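Local coordinates for protein maleylacetate reductase (Agrobacterium tumefaciens, PDB 3HL0) that probably reduces maleylacetate to 3-oxoadipate with NADH in the breakdown of gamma-resorcylate, as a member of the iron-containing alcohol dehydrogenase family, at residues R30-S35 against P148-Y153. Numbering follows the deposited sequence.
Sequences RRLGLS and PEVVIY. With CA (calcium ion), chain C.
Leu32 meets Val150 just past the C-terminal end of helix 25-31, where that helix lies against strand 150-153 in the parallel, NAD-binding alpha/beta part of an iron-containing alcohol dehydrogenase fold. The two side chains reach toward each other tip to tip: CD2 of Leu32 stands 4.1 Å from CG2 of Val150, and CD1 of Leu32 is almost as near to that same methyl, so both ends of the leucine fork straddle one valine branch. Val150 presents it because CG1 is anti to the backbone N (chi1 175°), which leaves CG2 anti to the carbonyl carbon and facing the leucine. The valine also touches Glu28 of the helix, while its backbone bonds to Gln114 and Val116 tie it to strand 113-118; the next residue, Val151, bonds to Arg14 and Val16 on the other side.

Leu32 lies within the turn that closes the helix, one residue past its last helical residue. Gly33 follows with positive phi (69°) in a Schellman motif, and its N bonds back to Arg30 O at 2.7 Å, turning the chain away beyond the leucine.

Glu149 joins more loosely and only through its aliphatic base, with CB 4.4 Å from CD2 of Leu32. Its chain then bends at chi2 (72°) and carries the carboxylate off to other partners. OE1 takes hydrogen bonds from the backbone N of Gln114 and from a water that is itself a calcium ligand, which fixes the rotation of the group. The other oxygen binds the calcium ion, whose remaining modelled ligands are five waters, with OE2 of Glu149 2.4 Å from the metal.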
ATOM      1  N   ARG A  30     -21.126 -13.038  22.101  1.00 15.08           N
ATOM      2  CA  ARG A  30     -21.879 -13.629  23.213  1.00 16.18           C
ATOM      3  C   ARG A  30     -21.670 -15.140  23.309  1.00 17.08           C
ATOM      4  O   ARG A  30     -21.542 -15.687  24.419  1.00 16.92           O
ATOM      5  CB  ARG A  30     -23.361 -13.274  23.098  1.00 16.57           C
ATOM      6  CG  ARG A  30     -23.639 -11.815  23.418  1.00 18.08           C
ATOM      7  CD  ARG A  30     -25.123 -11.567  23.550  1.00 23.99           C
ATOM      8  NE  ARG A  30     -25.457 -10.153  23.358  1.00 31.09           N
ATOM      9  CZ  ARG A  30     -25.960  -9.650  22.227  1.00 33.57           C
ATOM     10  NH1 ARG A  30     -26.231  -8.348  22.128  1.00 35.00           N
ATOM     11  NH2 ARG A  30     -26.198 -10.447  21.192  1.00 34.59           N
ATOM     12  N   ARG A  31     -21.578 -15.792  22.146  1.00 17.56           N
ATOM     13  CA  ARG A  31     -21.420 -17.248  22.040  1.00 17.93           C
ATOM     14  C   ARG A  31     -20.099 -17.738  22.651  1.00 18.32           C
ATOM     15  O   ARG A  31     -20.036 -18.847  23.194  1.00 18.29           O
ATOM     16  CB  ARG A  31     -21.562 -17.681  20.583  1.00 18.03           C
ATOM     17  CG  ARG A  31     -21.616 -19.180  20.337  1.00 21.38           C
ATOM     18  CD  ARG A  31     -21.923 -19.487  18.879  1.00 26.23           C
ATOM     19  NE  ARG A  31     -22.006 -20.930  18.649  1.00 31.31           N
ATOM     20  CZ  ARG A  31     -23.129 -21.640  18.696  1.00 34.71           C
ATOM     21  NH1 ARG A  31     -24.298 -21.048  18.950  1.00 36.81           N
ATOM     22  NH2 ARG A  31     -23.088 -22.951  18.488  1.00 36.42           N
ATOM     23  N   LEU A  32     -19.062 -16.907  22.592  1.00 17.64           N
ATOM     24  CA  LEU A  32     -17.816 -17.161  23.310  1.00 17.51           C
ATOM     25  C   LEU A  32     -17.894 -16.875  24.820  1.00 18.02           C
ATOM     26  O   LEU A  32     -16.909 -17.080  25.540  1.00 18.18           O
ATOM     27  CB  LEU A  32     -16.663 -16.357  22.695  1.00 17.61           C
ATOM     28  CG  LEU A  32     -16.233 -16.652  21.250  1.00 17.12           C
ATOM     29  CD1 LEU A  32     -15.429 -15.453  20.673  1.00 13.31           C
ATOM     30  CD2 LEU A  32     -15.429 -17.954  21.151  1.00 17.49           C
ATOM     31  N   GLY A  33     -19.039 -16.386  25.302  1.00 17.41           N
ATOM     32  CA  GLY A  33     -19.167 -15.956  26.703  1.00 17.60           C
ATOM     33  C   GLY A  33     -18.384 -14.697  27.041  1.00 17.09           C
ATOM     34  O   GLY A  33     -18.034 -14.466  28.199  1.00 17.57           O
ATOM     35  N   LEU A  34     -18.124 -13.877  26.016  1.00 15.97           N
ATOM     36  CA  LEU A  34     -17.358 -12.637  26.158  1.00 14.89           C
ATOM     37  C   LEU A  34     -18.249 -11.403  25.978  1.00 14.42           C
ATOM     38  O   LEU A  34     -19.420 -11.523  25.586  1.00 14.47           O
ATOM     39  CB  LEU A  34     -16.215 -12.636  25.110  1.00 14.19           C
ATOM     40  CG  LEU A  34     -15.275 -13.846  25.240  1.00 13.93           C
ATOM     41  CD1 LEU A  34     -14.220 -13.825  24.135  1.00 12.59           C
ATOM     42  CD2 LEU A  34     -14.637 -13.951  26.627  1.00 13.65           C
ATOM     43  N   SER A  35     -17.714 -10.215  26.256  1.00 13.33           N
ATOM     44  CA  SER A  35     -18.574  -9.031  26.278  1.00 13.62           C
ATOM     45  C   SER A  35     -17.903  -7.686  25.937  1.00 13.55           C
ATOM     46  O   SER A  35     -18.565  -6.658  25.926  1.00 13.35           O
ATOM     47  CB  SER A  35     -19.331  -8.940  27.627  1.00 13.31           C
ATOM     48  OG  SER A  35     -18.452  -8.577  28.683  1.00 15.21           O
ATOM     49  N   PRO A 148      -7.067 -18.101  14.951  1.00  9.58           N
ATOM     50  CA  PRO A 148      -8.293 -17.420  15.432  1.00 10.28           C
ATOM     51  C   PRO A 148      -9.468 -18.363  15.768  1.00 10.60           C
ATOM     52  O   PRO A 148      -9.706 -19.361  15.077  1.00 11.47           O
ATOM     53  CB  PRO A 148      -8.668 -16.466  14.274  1.00  8.92           C
ATOM     54  CG  PRO A 148      -7.328 -16.202  13.611  1.00  8.86           C
ATOM     55  CD  PRO A 148      -6.587 -17.529  13.672  1.00  9.54           C
ATOM     56  N   GLU A 149     -10.183 -18.015  16.827  1.00 10.50           N
ATOM     57  CA  GLU A 149     -11.326 -18.797  17.282  1.00 10.47           C
ATOM     58  C   GLU A 149     -12.502 -18.787  16.327  1.00 10.29           C
ATOM     59  O   GLU A 149     -13.172 -19.808  16.169  1.00 11.65           O
ATOM     60  CB  GLU A 149     -11.818 -18.271  18.623  1.00 11.24           C
ATOM     61  CG  GLU A 149     -10.998 -18.731  19.811  1.00 12.02           C
ATOM     62  CD  GLU A 149      -9.620 -18.085  19.920  1.00 15.16           C
ATOM     63  OE1 GLU A 149      -9.346 -17.022  19.311  1.00 12.34           O
ATOM     64  OE2 GLU A 149      -8.757 -18.667  20.617  1.00 17.20           O
ATOM     65  N   VAL A 150     -12.825 -17.619  15.760  1.00  8.81           N
ATOM     66  CA  VAL A 150     -14.043 -17.489  14.983  1.00  9.47           C
ATOM     67  C   VAL A 150     -13.735 -16.665  13.729  1.00  8.97           C
ATOM     68  O   VAL A 150     -12.992 -15.692  13.818  1.00  8.78           O
ATOM     69  CB  VAL A 150     -15.168 -16.777  15.802  1.00  9.40           C
ATOM     70  CG1 VAL A 150     -16.390 -16.550  14.953  1.00 11.36           C
ATOM     71  CG2 VAL A 150     -15.514 -17.556  17.084  1.00 11.11           C
ATOM     72  N   VAL A 151     -14.270 -17.056  12.582  1.00  7.75           N
ATOM     73  CA  VAL A 151     -14.106 -16.233  11.383  1.00  7.80           C
ATOM     74  C   VAL A 151     -15.492 -15.965  10.830  1.00  8.63           C
ATOM     75  O   VAL A 151     -16.313 -16.890  10.757  1.00  9.39           O
ATOM     76  CB  VAL A 151     -13.311 -17.007  10.317  1.00  8.00           C
ATOM     77  CG1 VAL A 151     -13.141 -16.161   9.062  1.00  8.37           C
ATOM     78  CG2 VAL A 151     -11.965 -17.439  10.856  1.00  8.64           C
ATOM     79  N   ILE A 152     -15.786 -14.688  10.536  1.00  7.81           N
ATOM     80  CA  ILE A 152     -17.069 -14.290   9.940  1.00  8.56           C
ATOM     81  C   ILE A 152     -16.772 -13.821   8.529  1.00  8.37           C
ATOM     82  O   ILE A 152     -16.141 -12.780   8.334  1.00  9.19           O
ATOM     83  CB  ILE A 152     -17.737 -13.170  10.782  1.00  9.28           C
ATOM     84  CG1 ILE A 152     -18.016 -13.707  12.178  1.00 10.46           C
ATOM     85  CG2 ILE A 152     -19.033 -12.681  10.131  1.00 10.40           C
ATOM     86  CD1 ILE A 152     -18.653 -12.619  13.085  1.00 13.79           C
ATOM     87  N   TYR A 153     -17.229 -14.585   7.551  1.00  8.98           N
ATOM     88  CA  TYR A 153     -17.040 -14.225   6.152  1.00  9.34           C
ATOM     89  C   TYR A 153     -18.298 -13.559   5.610  1.00 10.34           C
ATOM     90  O   TYR A 153     -19.363 -14.201   5.456  1.00 10.13           O
ATOM     91  CB  TYR A 153     -16.779 -15.470   5.300  1.00  9.07           C
ATOM     92  CG  TYR A 153     -15.375 -16.024   5.398  1.00  8.01           C
ATOM     93  CD1 TYR A 153     -14.290 -15.301   4.885  1.00  8.36           C
ATOM     94  CD2 TYR A 153     -15.143 -17.285   5.956  1.00  8.49           C
ATOM     95  CE1 TYR A 153     -12.974 -15.834   4.937  1.00  9.00           C
ATOM     96  CE2 TYR A 153     -13.887 -17.809   6.020  1.00  7.73           C
ATOM     97  CZ  TYR A 153     -12.801 -17.103   5.505  1.00  7.57           C
ATOM     98  OH  TYR A 153     -11.563 -17.648   5.579  1.00  9.46           O
TER
HETATM   99 CA    CA C 401      -6.493 -18.384  21.375  1.00 27.24          CA
HETATM  100  O   HOH W   1      -6.890 -16.205  20.144  1.00 14.29           O
HETATM  101  O   HOH W   2      -5.926 -19.603  19.577  1.00 19.66           O
HETATM  102  O   HOH W   3      -4.625 -17.249  21.994  1.00 17.32           O
HETATM  103  O   HOH W   4      -5.469 -19.637  23.122  1.00 34.03           O
HETATM  104  O   HOH W   5      -7.667 -17.241  23.194  1.00 20.74           O